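Probable TonB-dependent siderophore receptor PiuA (Acinetobacter baumannii, PDB 5FP1) probably binds iron-chelating siderophores, possibly ferric enterobactin, at the outer membrane and admits them in the first step of TonB-dependent iron uptake. Local coordinates at residues A[271-276]-A[287-292]; A[142-147]-A[206-211]. All coordinates share one frame; numbering follows the deposited sequence.

Interaction 1: A[271-276]-A[287-292]. With C8E ((hydroxyethyloxy)tri(ethyloxy)octane), chain J.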
loop_
_atom_site.group_PDB
_atom_site.type_symbol
_atom_site.label_atom_id
_atom_site.label_comp_id
_atom_site.label_asym_id
_atom_site.label_seq_id
_atom_site.Cartn_x
_atom_site.Cartn_y
_atom_site.Cartn_z
ATOM N N ILE A 271 7.932 14.984 -5.295
ATOM C CA ILE A 271 6.584 15.548 -5.236
ATOM C C ILE A 271 6.678 17.030 -4.791
ATOM O O ILE A 271 7.309 17.327 -3.776
ATOM C CB ILE A 271 5.674 14.817 -4.204
ATOM C CG1 ILE A 271 5.644 13.304 -4.446
ATOM C CG2 ILE A 271 4.243 15.395 -4.242
ATOM C CD1 ILE A 271 4.893 12.512 -3.386
ATOM N N GLY A 272 6.029 17.909 -5.540
ATOM C CA GLY A 272 5.954 19.338 -5.212
ATOM C C GLY A 272 4.489 19.719 -5.045
ATOM O O GLY A 272 3.658 19.399 -5.897
ATOM N N THR A 273 4.165 20.379 -3.937
ATOM C CA THR A 273 2.777 20.725 -3.618
ATOM C C THR A 273 2.645 22.201 -3.232
ATOM O O THR A 273 3.455 22.710 -2.463
ATOM C CB THR A 273 2.269 19.866 -2.456
ATOM O OG1 THR A 273 2.459 18.476 -2.770
ATOM C CG2 THR A 273 0.824 20.105 -2.200
ATOM N N ILE A 274 1.606 22.848 -3.757
ATOM C CA ILE A 274 1.202 24.179 -3.326
ATOM C C ILE A 274 -0.244 24.151 -2.845
ATOM O O ILE A 274 -1.148 23.872 -3.624
ATOM C CB ILE A 274 1.301 25.209 -4.470
ATOM C CG1 ILE A 274 2.708 25.215 -5.070
ATOM C CG2 ILE A 274 0.975 26.598 -3.925
ATOM C CD1 ILE A 274 2.780 25.850 -6.441
ATOM N N LYS A 275 -0.445 24.439 -1.568
ATOM C CA LYS A 275 -1.767 24.452 -0.988
ATOM C C LYS A 275 -2.108 25.847 -0.487
ATOM O O LYS A 275 -1.382 26.409 0.336
ATOM C CB LYS A 275 -1.838 23.489 0.164
ATOM C CG LYS A 275 -3.194 23.426 0.814
ATOM C CD LYS A 275 -3.290 22.166 1.645
ATOM C CE LYS A 275 -3.975 22.397 2.961
ATOM N NZ LYS A 275 -3.348 21.510 3.974
ATOM N N LEU A 276 -3.204 26.384 -1.000
ATOM C CA LEU A 276 -3.694 27.731 -0.629
ATOM C C LEU A 276 -5.049 27.582 0.060
ATOM O O LEU A 276 -5.941 26.875 -0.443
ATOM C CB LEU A 276 -3.879 28.581 -1.868
ATOM C CG LEU A 276 -2.651 28.644 -2.766
ATOM C CD1 LEU A 276 -2.949 29.314 -4.071
ATOM C CD2 LEU A 276 -1.508 29.319 -2.039
ATOM N N THR A 287 -10.145 25.807 -0.323
ATOM C CA THR A 287 -8.758 25.292 -0.395
ATOM C C THR A 287 -8.475 24.861 -1.824
ATOM O O THR A 287 -9.322 24.226 -2.449
ATOM C CB THR A 287 -8.554 24.101 0.557
ATOM O OG1 THR A 287 -8.867 24.489 1.898
ATOM C CG2 THR A 287 -7.115 23.608 0.525
ATOM N N ASN A 288 -7.310 25.237 -2.355
ATOM C CA ASN A 288 -6.812 24.714 -3.609
ATOM C C ASN A 288 -5.478 24.040 -3.362
ATOM O O ASN A 288 -4.578 24.613 -2.750
ATOM C CB ASN A 288 -6.629 25.781 -4.701
ATOM C CG ASN A 288 -6.283 25.172 -6.056
ATOM O OD1 ASN A 288 -5.105 25.106 -6.465
ATOM N ND2 ASN A 288 -7.269 24.648 -6.718
ATOM N N THR A 289 -5.361 22.809 -3.833
ATOM C CA THR A 289 -4.117 22.074 -3.707
ATOM C C THR A 289 -3.660 21.676 -5.114
ATOM O O THR A 289 -4.396 21.058 -5.879
ATOM C CB THR A 289 -4.278 20.844 -2.808
ATOM O OG1 THR A 289 -4.919 21.199 -1.578
ATOM C CG2 THR A 289 -2.912 20.188 -2.501
ATOM N N ALA A 290 -2.451 22.080 -5.463
ATOM C CA ALA A 290 -1.843 21.698 -6.732
ATOM C C ALA A 290 -0.642 20.802 -6.402
ATOM O O ALA A 290 0.164 21.163 -5.534
ATOM C CB ALA A 290 -1.411 22.953 -7.499
ATOM N N MET A 291 -0.548 19.635 -7.047
ATOM C CA MET A 291 0.539 18.654 -6.781
ATOM C C MET A 291 1.153 18.199 -8.091
ATOM O O MET A 291 0.457 17.879 -9.038
ATOM C CB MET A 291 0.083 17.428 -5.973
ATOM C CG MET A 291 1.028 16.173 -6.091
ATOM S SD MET A 291 0.568 15.037 -4.765
ATOM C CE MET A 291 1.241 13.536 -5.414
ATOM N N TYR A 292 2.474 18.204 -8.122
ATOM C CA TYR A 292 3.239 17.824 -9.279
ATOM C C TYR A 292 4.093 16.634 -8.823
ATOM O O TYR A 292 4.797 16.729 -7.824
ATOM C CB TYR A 292 4.152 18.990 -9.703
ATOM C CG TYR A 292 3.422 20.302 -10.043
ATOM C CD1 TYR A 292 3.020 21.198 -9.037
ATOM C CD2 TYR A 292 3.150 20.646 -11.369
ATOM C CE1 TYR A 292 2.359 22.372 -9.346
ATOM C CE2 TYR A 292 2.487 21.821 -11.685
ATOM C CZ TYR A 292 2.103 22.674 -10.668
ATOM O OH TYR A 292 1.453 23.833 -10.986
HETATM C C1 C8E J . 1.601 15.482 -18.152
HETATM C C2 C8E J . 1.348 15.789 -16.693
HETATM C C3 C8E J . 2.491 16.603 -16.087
HETATM C C4 C8E J . 2.234 18.102 -16.205
HETATM C C5 C8E J . 3.400 18.935 -15.685
HETATM C C6 C8E J . 3.722 18.575 -14.244
HETATM C C7 C8E J . 4.729 17.426 -14.153
HETATM C C8 C8E J . 5.438 17.428 -12.806
HETATM O O9 C8E J . 6.834 17.229 -13.032
HETATM C C10 C8E J . 7.590 16.941 -11.846
HETATM C C11 C8E J . 7.199 17.818 -10.656
HETATM O O12 C8E J . 8.160 17.701 -9.595
HETATM O O HOH W 1 -2.647 25.855 -5.092
#

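Interaction 2: A[142-147]-A[206-211]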
loop_
_atom_site.group_PDB
_atom_site.type_symbol
_atom_site.label_atom_id
_atom_site.label_comp_id
_atom_site.label_asym_id
_atom_site.label_seq_id
_atom_site.Cartn_x
_atom_site.Cartn_y
_atom_site.Cartn_z
ATOM N N LYS A 142 4.279 14.889 7.309
ATOM C CA LYS A 142 4.754 15.910 8.231
ATOM C C LYS A 142 4.944 17.197 7.455
ATOM O O LYS A 142 5.663 17.222 6.475
ATOM C CB LYS A 142 6.099 15.496 8.794
ATOM C CG LYS A 142 6.020 14.298 9.728
ATOM C CD LYS A 142 7.404 13.723 9.992
ATOM C CE LYS A 142 7.323 12.699 11.106
ATOM N NZ LYS A 142 8.455 11.744 11.052
ATOM N N VAL A 143 4.357 18.273 7.929
ATOM C CA VAL A 143 4.612 19.561 7.308
ATOM C C VAL A 143 4.913 20.693 8.335
ATOM O O VAL A 143 4.613 20.577 9.523
ATOM C CB VAL A 143 3.457 19.930 6.349
ATOM C CG1 VAL A 143 2.143 20.050 7.099
ATOM C CG2 VAL A 143 3.770 21.208 5.586
ATOM N N ALA A 144 5.521 21.770 7.841
ATOM C CA ALA A 144 5.878 22.913 8.674
ATOM C C ALA A 144 4.681 23.349 9.477
ATOM O O ALA A 144 3.566 23.441 8.953
ATOM C CB ALA A 144 6.376 24.067 7.808
ATOM N N LYS A 145 4.926 23.650 10.747
ATOM C CA LYS A 145 3.877 24.074 11.632
ATOM C C LYS A 145 4.409 24.972 12.763
ATOM O O LYS A 145 5.621 25.261 12.862
ATOM C CB LYS A 145 3.168 22.833 12.193
ATOM C CG LYS A 145 4.092 21.928 12.980
ATOM C CD LYS A 145 3.405 20.629 13.351
ATOM C CE LYS A 145 4.243 19.849 14.333
ATOM N NZ LYS A 145 3.584 18.570 14.690
ATOM N N LYS A 146 3.512 25.452 13.612
ATOM C CA LYS A 146 3.936 26.383 14.659
ATOM C C LYS A 146 4.781 25.701 15.742
ATOM O O LYS A 146 4.571 24.536 16.069
ATOM C CB LYS A 146 2.732 27.083 15.298
ATOM C CG LYS A 146 1.790 26.167 16.049
ATOM C CD LYS A 146 0.683 26.956 16.740
ATOM C CE LYS A 146 -0.197 26.034 17.573
ATOM N NZ LYS A 146 -1.506 26.657 17.907
ATOM N N GLY A 147 5.738 26.435 16.299
ATOM C CA GLY A 147 6.563 25.909 17.376
ATOM C C GLY A 147 7.884 25.414 16.832
ATOM O O GLY A 147 7.919 24.735 15.811
ATOM N N SER A 206 9.552 21.913 3.701
ATOM C CA SER A 206 8.366 22.691 3.424
ATOM C C SER A 206 8.371 24.052 4.146
ATOM O O SER A 206 9.087 24.245 5.120
ATOM C CB SER A 206 7.130 21.901 3.838
ATOM O OG SER A 206 7.214 21.546 5.177
ATOM N N ILE A 207 7.514 24.943 3.681
ATOM C CA ILE A 207 7.331 26.213 4.366
ATOM C C ILE A 207 5.888 26.626 4.310
ATOM O O ILE A 207 5.210 26.396 3.315
ATOM C CB ILE A 207 8.274 27.292 3.766
ATOM C CG1 ILE A 207 8.134 28.628 4.522
ATOM C CG2 ILE A 207 8.037 27.491 2.289
ATOM C CD1 ILE A 207 9.203 29.620 4.100
ATOM N N THR A 208 5.402 27.161 5.421
ATOM C CA THR A 208 4.006 27.576 5.530
ATOM C C THR A 208 3.924 29.053 5.978
ATOM O O THR A 208 4.802 29.539 6.698
ATOM C CB THR A 208 3.212 26.628 6.456
ATOM O OG1 THR A 208 1.804 26.810 6.268
ATOM C CG2 THR A 208 3.542 26.816 7.901
ATOM N N PHE A 209 2.895 29.740 5.482
ATOM C CA PHE A 209 2.690 31.173 5.670
ATOM C C PHE A 209 1.269 31.403 6.192
ATOM O O PHE A 209 0.340 30.681 5.800
ATOM C CB PHE A 209 2.825 31.900 4.348
ATOM C CG PHE A 209 4.122 31.648 3.622
ATOM C CD1 PHE A 209 4.254 30.574 2.753
ATOM C CD2 PHE A 209 5.196 32.519 3.769
ATOM C CE1 PHE A 209 5.431 30.354 2.070
ATOM C CE2 PHE A 209 6.381 32.309 3.085
ATOM C CZ PHE A 209 6.498 31.229 2.229
ATOM N N GLY A 210 1.086 32.404 7.058
ATOM C CA GLY A 210 -0.272 32.773 7.510
ATOM C C GLY A 210 -0.790 31.924 8.651
ATOM O O GLY A 210 -2.004 31.861 8.906
ATOM N N LEU A 211 0.122 31.289 9.370
ATOM C CA LEU A 211 -0.262 30.524 10.528
ATOM C C LEU A 211 -1.175 31.359 11.408
ATOM O O LEU A 211 -0.916 32.545 11.623
ATOM C CB LEU A 211 0.956 30.093 11.326
ATOM C CG LEU A 211 1.762 28.930 10.766
ATOM C CD1 LEU A 211 3.106 28.852 11.490
ATOM C CD2 LEU A 211 0.980 27.626 10.896
HETATM O O HOH W 2 8.218 19.139 5.353
#

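Interaction 1: A[271-276]-A[287-292]
Gly272 and Tyr292 face each other as a hydrogen-bonded pair of two antiparallel strands: Gly272 N donates to Tyr292 O at 2.9 Å, and Tyr292 N returns a bond to Gly272 O. The same two-way exchange recurs at Ile274 with Ala290 and at Leu276 with Asn288, where Leu276 N lies 2.8 Å from Asn288 O. All six bonds are close to straight. Between them, at the non-hydrogen-bonded pairs, alpha hydrogens lean on carbonyl oxygens, as Thr273 CA does on Ala290 O at 3.3 Å.

The side chains divide between two faces. On the one carrying Thr273 and Lys275, the methyl of Thr273 is anti to its own backbone nitrogen (OG1 at chi1 -54°), which brings CG2 within 3.7 Å of Thr289 CG2. Lys275 runs alongside Thr289, its CG and CD against the threonine OG1, before the chain bends away. Ile271 CG2 meets the end of Met291, lying 3.7 Å from CE and just as near the sulphur. These strands form a beta hairpin in the barrel wall of a TonB-dependent receptor. Their Thr289 and Met291 side chains touch Ile101 of the plug, so this face looks into the lumen.

The other face bears Ile274, Leu276, Asn288, Ala290 and Tyr292. Gly272 O lies in the plane of the Tyr292 ring at its edge, 3.7 Å from CD1, while C6 of the detergent C8E approaches the ring edge at CD2. The detergent also packs 3.4 Å from Tyr292 CB through its C11. A water lies within hydrogen-bonding distance of both Ile274 O and Asn288 OD1, though it may not serve the two at once, and Asn288 ND2 bonds to Asp332 on the next strand. Beyond the pair, strand 215-226 continues the wall past Thr273, and Phe330 of strand 315-341 meets the Tyr292 ring.

Interaction 2: A[142-147]-A[206-211]
Ala144 and Ser206 make the direct polar link between the loop 142-147 and the strand end 206-211. Ala144 N donates to Ser206 OG at 3.2 Å, a rather long bond bent to 150° at the hydrogen. Serine presents this oxygen by setting it between its backbone nitrogen and carbonyl carbon (chi1 56°), on the side from which the loop comes. The same OG is 2.6 Å from a water, which may in turn make a weak bond to Lys142 O, a second and looser tie from the hydroxyl to the loop backbone.

Van der Waals touches flank this bond. Val143 CG2 sits 3.5 Å from Ser206 OG, and the Ala144 methyl points at the strand and rests between Ser206 and Thr208. There Thr208 CG2 comes to 3.9 Å from Ala144 CB and 3.5 Å from Ala144 O. The threonine hydroxyl turns elsewhere: with OG1 anti to the backbone nitrogen (chi1 -164°), it bonds to Thr218 OG1 and to Ala217 O of strand 215-226, leaving the methyl to face the loop. Past the end of the strand, Leu211 reaches back with CD1, which lies 4.0 Å from Lys146 N and 4.2 Å from Lys146 CB. Packing here is looser, while the long Lys146 chain leads off from the contact.

Side chains of neighbouring strands hold the loop backbone: Val143 O accepts from Arg179 NH1, and Lys145 O from Asn169 ND2. Gly147 N is held by Asp171 OD2, at backbone angles that call for glycine. The loop follows plug strand 135-141 and precedes the first barrel strand, 149-157, so the contact belongs to the plug-to-barrel connection of a TonB-dependent receptor, laid against the inner wall of the beta-barrel.

From the N terminus, the chain first builds the plug, whose strand 135-141 runs into the loop of interaction 2. That contact closes a loop of 58 intervening residues, which includes strands 149-157, 161-171 and 177-188, and ties the plug-to-barrel connection to strand 197-209. Interaction 1 opens only later and spans just ten residues, joining neighbours 264-279 and 284-304 in a hairpin. The two are therefore in series, neither nesting nor crossing. Their centres lie 14 Å apart, with nearest atoms about 6 Å from each other. Strand 215-226 stands between them in the barrel wall, pairing with 197-209 and with 264-279.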